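PDB 3VA7: KLLA0E08119p, which probably carboxylates urea to urea-1-carboxylate with ATP and bicarbonate through its biotin, and in the full-length enzyme probably also hydrolyses that product. Local coordinates for residues D918-L930 with I1100-L1113. Numbering follows the deposited sequence.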
loop_
_atom_site.group_PDB
_atom_site.type_symbol
_atom_site.label_atom_id
_atom_site.label_comp_id
_atom_site.label_asym_id
_atom_site.label_seq_id
_atom_site.Cartn_x
_atom_site.Cartn_y
_atom_site.Cartn_z
ATOM N N ASP A 918 -41.036 -9.584 8.128
ATOM C CA ASP A 918 -41.502 -9.953 9.475
ATOM C C ASP A 918 -40.320 -10.247 10.413
ATOM O O ASP A 918 -39.172 -10.497 9.974
ATOM C CB ASP A 918 -42.479 -11.151 9.436
ATOM C CG ASP A 918 -41.823 -12.434 8.927
ATOM O OD1 ASP A 918 -42.536 -13.410 8.706
ATOM O OD2 ASP A 918 -40.598 -12.494 8.713
ATOM N N LYS A 919 -40.640 -10.247 11.702
ATOM C CA LYS A 919 -39.672 -10.496 12.764
ATOM C C LYS A 919 -38.821 -11.764 12.485
ATOM O O LYS A 919 -37.706 -11.869 12.983
ATOM C CB LYS A 919 -40.353 -10.453 14.157
ATOM C CG LYS A 919 -41.108 -11.706 14.568
ATOM C CD LYS A 919 -42.195 -11.444 15.625
ATOM C CE LYS A 919 -43.290 -12.568 15.626
ATOM N NZ LYS A 919 -42.742 -13.997 15.573
ATOM N N ASN A 920 -39.286 -12.654 11.610
ATOM C CA ASN A 920 -38.563 -13.919 11.363
ATOM C C ASN A 920 -37.514 -13.963 10.279
ATOM O O ASN A 920 -37.186 -15.065 9.795
ATOM C CB ASN A 920 -39.534 -15.095 11.146
ATOM C CG ASN A 920 -40.532 -15.261 12.299
ATOM O OD1 ASN A 920 -40.566 -14.465 13.253
ATOM N ND2 ASN A 920 -41.370 -16.267 12.186
ATOM N N TRP A 921 -36.963 -12.802 9.916
ATOM C CA TRP A 921 -36.024 -12.706 8.783
ATOM C C TRP A 921 -34.721 -13.515 8.964
ATOM O O TRP A 921 -34.343 -13.844 10.091
ATOM C CB TRP A 921 -35.719 -11.246 8.486
ATOM C CG TRP A 921 -35.203 -10.432 9.663
ATOM C CD1 TRP A 921 -35.953 -9.685 10.556
ATOM C CD2 TRP A 921 -33.830 -10.233 10.041
ATOM N NE1 TRP A 921 -35.130 -9.063 11.460
ATOM C CE2 TRP A 921 -33.826 -9.379 11.173
ATOM C CE3 TRP A 921 -32.613 -10.715 9.551
ATOM C CZ2 TRP A 921 -32.650 -9.000 11.826
ATOM C CZ3 TRP A 921 -31.425 -10.332 10.197
ATOM C CH2 TRP A 921 -31.462 -9.469 11.318
ATOM N N ASN A 922 -34.046 -13.842 7.869
ATOM C CA ASN A 922 -32.691 -14.362 7.950
ATOM C C ASN A 922 -31.734 -13.753 6.929
ATOM O O ASN A 922 -32.168 -13.118 6.001
ATOM C CB ASN A 922 -32.668 -15.881 7.879
ATOM C CG ASN A 922 -33.382 -16.423 6.670
ATOM O OD1 ASN A 922 -34.566 -16.721 6.753
ATOM N ND2 ASN A 922 -32.679 -16.553 5.540
ATOM N N VAL A 923 -30.426 -13.906 7.139
ATOM C CA VAL A 923 -29.389 -13.338 6.254
ATOM C C VAL A 923 -28.198 -14.270 6.229
ATOM O O VAL A 923 -27.928 -14.958 7.194
ATOM C CB VAL A 923 -28.850 -11.955 6.751
ATOM C CG1 VAL A 923 -29.691 -10.870 6.340
ATOM C CG2 VAL A 923 -28.710 -11.926 8.256
ATOM N N LYS A 924 -27.484 -14.297 5.128
ATOM C CA LYS A 924 -26.214 -15.000 5.065
ATOM C C LYS A 924 -25.311 -14.286 6.063
ATOM O O LYS A 924 -25.310 -13.040 6.155
ATOM C CB LYS A 924 -25.621 -14.917 3.654
ATOM C CG LYS A 924 -26.439 -15.620 2.520
ATOM C CD LYS A 924 -25.657 -16.805 1.819
ATOM C CE LYS A 924 -24.836 -16.333 0.562
ATOM N NZ LYS A 924 -23.754 -17.321 0.130
ATOM N N SER A 925 -24.584 -15.061 6.856
ATOM C CA SER A 925 -23.667 -14.479 7.833
ATOM C C SER A 925 -22.378 -15.278 7.931
ATOM O O SER A 925 -22.422 -16.454 8.321
ATOM C CB SER A 925 -24.344 -14.448 9.192
ATOM O OG SER A 925 -23.518 -13.814 10.140
ATOM N N LYS A 926 -21.260 -14.658 7.574
ATOM C CA LYS A 926 -19.914 -15.263 7.807
ATOM C C LYS A 926 -19.413 -15.085 9.262
ATOM O O LYS A 926 -19.476 -13.991 9.822
ATOM C CB LYS A 926 -18.839 -14.775 6.806
ATOM C CG LYS A 926 -19.117 -15.132 5.345
ATOM C CD LYS A 926 -17.940 -14.850 4.406
ATOM C CE LYS A 926 -18.426 -14.601 2.946
ATOM N NZ LYS A 926 -18.897 -13.145 2.677
ATOM N N ILE A 927 -18.961 -16.183 9.858
ATOM C CA ILE A 927 -18.469 -16.233 11.270
ATOM C C ILE A 927 -16.962 -16.308 11.276
ATOM O O ILE A 927 -16.379 -17.293 10.826
ATOM C CB ILE A 927 -19.004 -17.492 12.066
ATOM C CG1 ILE A 927 -20.530 -17.562 12.016
ATOM C CG2 ILE A 927 -18.546 -17.467 13.510
ATOM C CD1 ILE A 927 -21.027 -18.949 12.247
ATOM N N PHE A 928 -16.358 -15.242 11.770
ATOM C CA PHE A 928 -14.917 -15.121 11.860
ATOM C C PHE A 928 -14.474 -15.398 13.300
ATOM O O PHE A 928 -14.987 -14.765 14.247
ATOM C CB PHE A 928 -14.492 -13.686 11.461
ATOM C CG PHE A 928 -14.513 -13.420 9.957
ATOM C CD1 PHE A 928 -15.711 -13.222 9.289
ATOM C CD2 PHE A 928 -13.328 -13.407 9.218
ATOM C CE1 PHE A 928 -15.753 -12.994 7.867
ATOM C CE2 PHE A 928 -13.358 -13.186 7.806
ATOM C CZ PHE A 928 -14.587 -12.961 7.140
ATOM N N LYS A 929 -13.511 -16.309 13.464
ATOM C CA LYS A 929 -12.849 -16.488 14.750
ATOM C C LYS A 929 -11.416 -15.966 14.702
ATOM O O LYS A 929 -10.535 -16.523 13.985
ATOM C CB LYS A 929 -12.889 -17.964 15.154
ATOM C CG LYS A 929 -14.205 -18.290 15.860
ATOM C CD LYS A 929 -14.562 -19.730 15.759
ATOM C CE LYS A 929 -15.952 -19.919 16.387
ATOM N NZ LYS A 929 -16.344 -21.350 16.221
ATOM N N LEU A 930 -11.176 -14.899 15.456
ATOM C CA LEU A 930 -9.960 -14.132 15.274
ATOM C C LEU A 930 -9.112 -14.064 16.552
ATOM O O LEU A 930 -9.648 -13.751 17.637
ATOM C CB LEU A 930 -10.352 -12.707 14.828
ATOM C CG LEU A 930 -11.060 -12.501 13.465
ATOM C CD1 LEU A 930 -11.187 -11.051 13.175
ATOM C CD2 LEU A 930 -10.259 -13.171 12.340
ATOM N N ILE A 1100 -7.251 -18.045 8.262
ATOM C CA ILE A 1100 -8.367 -17.439 8.942
ATOM C C ILE A 1100 -9.537 -18.386 9.111
ATOM O O ILE A 1100 -9.958 -19.017 8.163
ATOM C CB ILE A 1100 -8.841 -16.184 8.223
ATOM C CG1 ILE A 1100 -7.622 -15.326 7.910
ATOM C CG2 ILE A 1100 -9.908 -15.457 9.102
ATOM C CD1 ILE A 1100 -7.889 -13.924 7.899
ATOM N N ASP A 1101 -10.073 -18.445 10.323
ATOM C CA ASP A 1101 -11.113 -19.373 10.610
ATOM C C ASP A 1101 -12.401 -18.691 10.269
ATOM O O ASP A 1101 -12.923 -17.884 11.056
ATOM C CB ASP A 1101 -11.035 -19.865 12.084
ATOM C CG ASP A 1101 -12.228 -20.797 12.504
ATOM O OD1 ASP A 1101 -12.084 -21.512 13.522
ATOM O OD2 ASP A 1101 -13.318 -20.813 11.871
ATOM N N VAL A 1102 -12.921 -19.024 9.098
ATOM C CA VAL A 1102 -14.183 -18.487 8.608
ATOM C C VAL A 1102 -15.110 -19.579 8.164
ATOM O O VAL A 1102 -14.732 -20.407 7.344
ATOM C CB VAL A 1102 -14.022 -17.641 7.275
ATOM C CG1 VAL A 1102 -14.992 -16.508 7.291
ATOM C CG2 VAL A 1102 -12.604 -17.159 7.043
ATOM N N GLU A 1103 -16.349 -19.503 8.620
ATOM C CA GLU A 1103 -17.414 -20.392 8.177
ATOM C C GLU A 1103 -18.604 -19.643 7.612
ATOM O O GLU A 1103 -19.156 -18.778 8.273
ATOM C CB GLU A 1103 -17.902 -21.282 9.343
ATOM C CG GLU A 1103 -16.847 -22.284 9.809
ATOM C CD GLU A 1103 -16.350 -23.204 8.668
ATOM O OE1 GLU A 1103 -17.197 -23.599 7.821
ATOM O OE2 GLU A 1103 -15.136 -23.536 8.619
ATOM N N GLU A 1104 -19.043 -20.013 6.418
ATOM C CA GLU A 1104 -20.311 -19.476 5.902
ATOM C C GLU A 1104 -21.470 -20.014 6.708
ATOM O O GLU A 1104 -21.616 -21.216 6.835
ATOM C CB GLU A 1104 -20.518 -19.886 4.462
ATOM C CG GLU A 1104 -20.781 -18.709 3.539
ATOM C CD GLU A 1104 -20.208 -18.980 2.136
ATOM O OE1 GLU A 1104 -20.346 -20.143 1.657
ATOM O OE2 GLU A 1104 -19.604 -18.057 1.519
ATOM N N SER A 1105 -22.303 -19.153 7.258
ATOM C CA SER A 1105 -23.570 -19.660 7.704
ATOM C C SER A 1105 -24.735 -18.661 7.539
ATOM O O SER A 1105 -24.679 -17.832 6.634
ATOM C CB SER A 1105 -23.456 -20.287 9.092
ATOM O OG SER A 1105 -23.411 -19.283 10.075
ATOM N N ILE A 1106 -25.783 -18.788 8.364
ATOM C CA ILE A 1106 -27.024 -18.049 8.220
ATOM C C ILE A 1106 -27.440 -17.524 9.625
ATOM O O ILE A 1106 -27.605 -18.304 10.543
ATOM C CB ILE A 1106 -28.219 -18.974 7.658
ATOM C CG1 ILE A 1106 -28.019 -19.481 6.217
ATOM C CG2 ILE A 1106 -29.557 -18.245 7.691
ATOM C CD1 ILE A 1106 -27.269 -20.856 6.098
ATOM N N PHE A 1107 -27.641 -16.223 9.798
ATOM C CA PHE A 1107 -28.231 -15.719 11.026
ATOM C C PHE A 1107 -29.755 -15.617 10.941
ATOM O O PHE A 1107 -30.324 -14.948 10.047
ATOM C CB PHE A 1107 -27.669 -14.361 11.336
ATOM C CG PHE A 1107 -28.279 -13.723 12.522
ATOM C CD1 PHE A 1107 -27.752 -13.968 13.803
ATOM C CD2 PHE A 1107 -29.388 -12.855 12.381
ATOM C CE1 PHE A 1107 -28.314 -13.345 14.933
ATOM C CE2 PHE A 1107 -29.965 -12.222 13.510
ATOM C CZ PHE A 1107 -29.421 -12.474 14.798
ATOM N N ASP A 1108 -30.429 -16.226 11.899
ATOM C CA ASP A 1108 -31.858 -16.378 11.806
ATOM C C ASP A 1108 -32.544 -15.565 12.860
ATOM O O ASP A 1108 -32.412 -15.838 14.030
ATOM C CB ASP A 1108 -32.180 -17.860 11.979
ATOM C CG ASP A 1108 -33.625 -18.188 11.663
ATOM O OD1 ASP A 1108 -34.536 -17.490 12.174
ATOM O OD2 ASP A 1108 -33.835 -19.150 10.884
ATOM N N HIS A 1109 -33.295 -14.554 12.504
ATOM C CA HIS A 1109 -33.786 -13.711 13.595
ATOM C C HIS A 1109 -34.813 -14.450 14.453
ATOM O O HIS A 1109 -35.025 -14.101 15.616
ATOM C CB HIS A 1109 -34.353 -12.403 13.074
ATOM C CG HIS A 1109 -34.487 -11.349 14.118
ATOM N ND1 HIS A 1109 -33.403 -10.867 14.829
ATOM C CD2 HIS A 1109 -35.565 -10.666 14.572
ATOM C CE1 HIS A 1109 -33.809 -9.930 15.674
ATOM N NE2 HIS A 1109 -35.113 -9.784 15.534
ATOM N N LYS A 1110 -35.476 -15.448 13.847
ATOM C CA LYS A 1110 -36.492 -16.232 14.528
ATOM C C LYS A 1110 -35.777 -17.027 15.607
ATOM O O LYS A 1110 -36.254 -17.092 16.730
ATOM C CB LYS A 1110 -37.238 -17.172 13.567
ATOM C CG LYS A 1110 -38.255 -18.171 14.210
ATOM C CD LYS A 1110 -38.570 -19.342 13.252
ATOM C CE LYS A 1110 -39.768 -20.265 13.700
ATOM N NZ LYS A 1110 -41.059 -19.535 13.917
ATOM N N GLU A 1111 -34.636 -17.609 15.285
ATOM C CA GLU A 1111 -33.924 -18.403 16.270
ATOM C C GLU A 1111 -33.373 -17.537 17.390
ATOM O O GLU A 1111 -33.529 -17.857 18.580
ATOM C CB GLU A 1111 -32.798 -19.139 15.614
ATOM C CG GLU A 1111 -32.084 -20.058 16.513
ATOM C CD GLU A 1111 -31.489 -21.172 15.692
ATOM O OE1 GLU A 1111 -31.884 -21.262 14.487
ATOM O OE2 GLU A 1111 -30.652 -21.950 16.234
ATOM N N TYR A 1112 -32.755 -16.426 16.985
ATOM C CA TYR A 1112 -32.276 -15.403 17.899
ATOM C C TYR A 1112 -33.322 -14.900 18.844
ATOM O O TYR A 1112 -33.042 -14.801 20.014
ATOM C CB TYR A 1112 -31.650 -14.251 17.129
ATOM C CG TYR A 1112 -31.130 -13.105 17.981
ATOM C CD1 TYR A 1112 -29.879 -13.190 18.638
ATOM C CD2 TYR A 1112 -31.866 -11.928 18.101
ATOM C CE1 TYR A 1112 -29.401 -12.117 19.408
ATOM C CE2 TYR A 1112 -31.424 -10.896 18.850
ATOM C CZ TYR A 1112 -30.172 -10.972 19.498
ATOM O OH TYR A 1112 -29.728 -9.898 20.243
ATOM N N LEU A 1113 -34.504 -14.560 18.357
ATOM C CA LEU A 1113 -35.589 -14.060 19.241
ATOM C C LEU A 1113 -36.024 -15.109 20.244
ATOM O O LEU A 1113 -36.546 -14.762 21.281
ATOM C CB LEU A 1113 -36.833 -13.635 18.458
ATOM C CG LEU A 1113 -36.834 -12.252 17.814
ATOM C CD1 LEU A 1113 -38.142 -12.163 17.028
ATOM C CD2 LEU A 1113 -36.700 -11.088 18.838
HETATM O O HOH W 1 -8.453 -17.166 12.363
#
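V923, S925 and I927 pair in antiparallel register with F1107, S1105 and E1103, each through two backbone hydrogen bonds; S925 N to S1105 O, at 2.8 Å, is nearly straight at 176°. The axes of strands 922-930 and 1101-1108 come within 4.2 Å of each other. At one end a water bridges K929 O and D1101 N. At the other, the pairing runs on into helix 1109-1117: H1109 N gives its hydrogen to W921 O at 2.7 Å, while D1108, the N-cap residue, turns OD1 back to accept from E1111 N.

Where the helix begins, the five-membered ring of W921 and the H1109 ring form an offset stack, planes 9° apart, and H1109 CB sits over the same indole face, 3.7 Å from the centroid of that five-membered ring. The far rim of the indole meets F1107 obliquely, CH2 to CE2 at 3.8 Å. F1107 reaches it with CG anti to the backbone N (chi1 176°), on the sheet face that also carries V923 and S925. N860 of helix 859-875 takes the indole N-H, and Y863 stacks on W921. An alanine in place of W921 would probably open a gap beside F1107 and H1109 and leave N860 without its indole partner.

On the opposite sheet face, V1102 CG1 stands over the F928 ring centre in a CH-pi contact, 3.6 Å from the centroid. I1100 CG2 bridges the F928 ring and L930 CD2.

Strand 922-934 also pairs in parallel with 1075-1081, so 1101-1108 extends a mixed sheet of the carboxyltransferase region; its junction with helix 1109-1117 closes in an aromatic cluster of W921, F1107 and H1109.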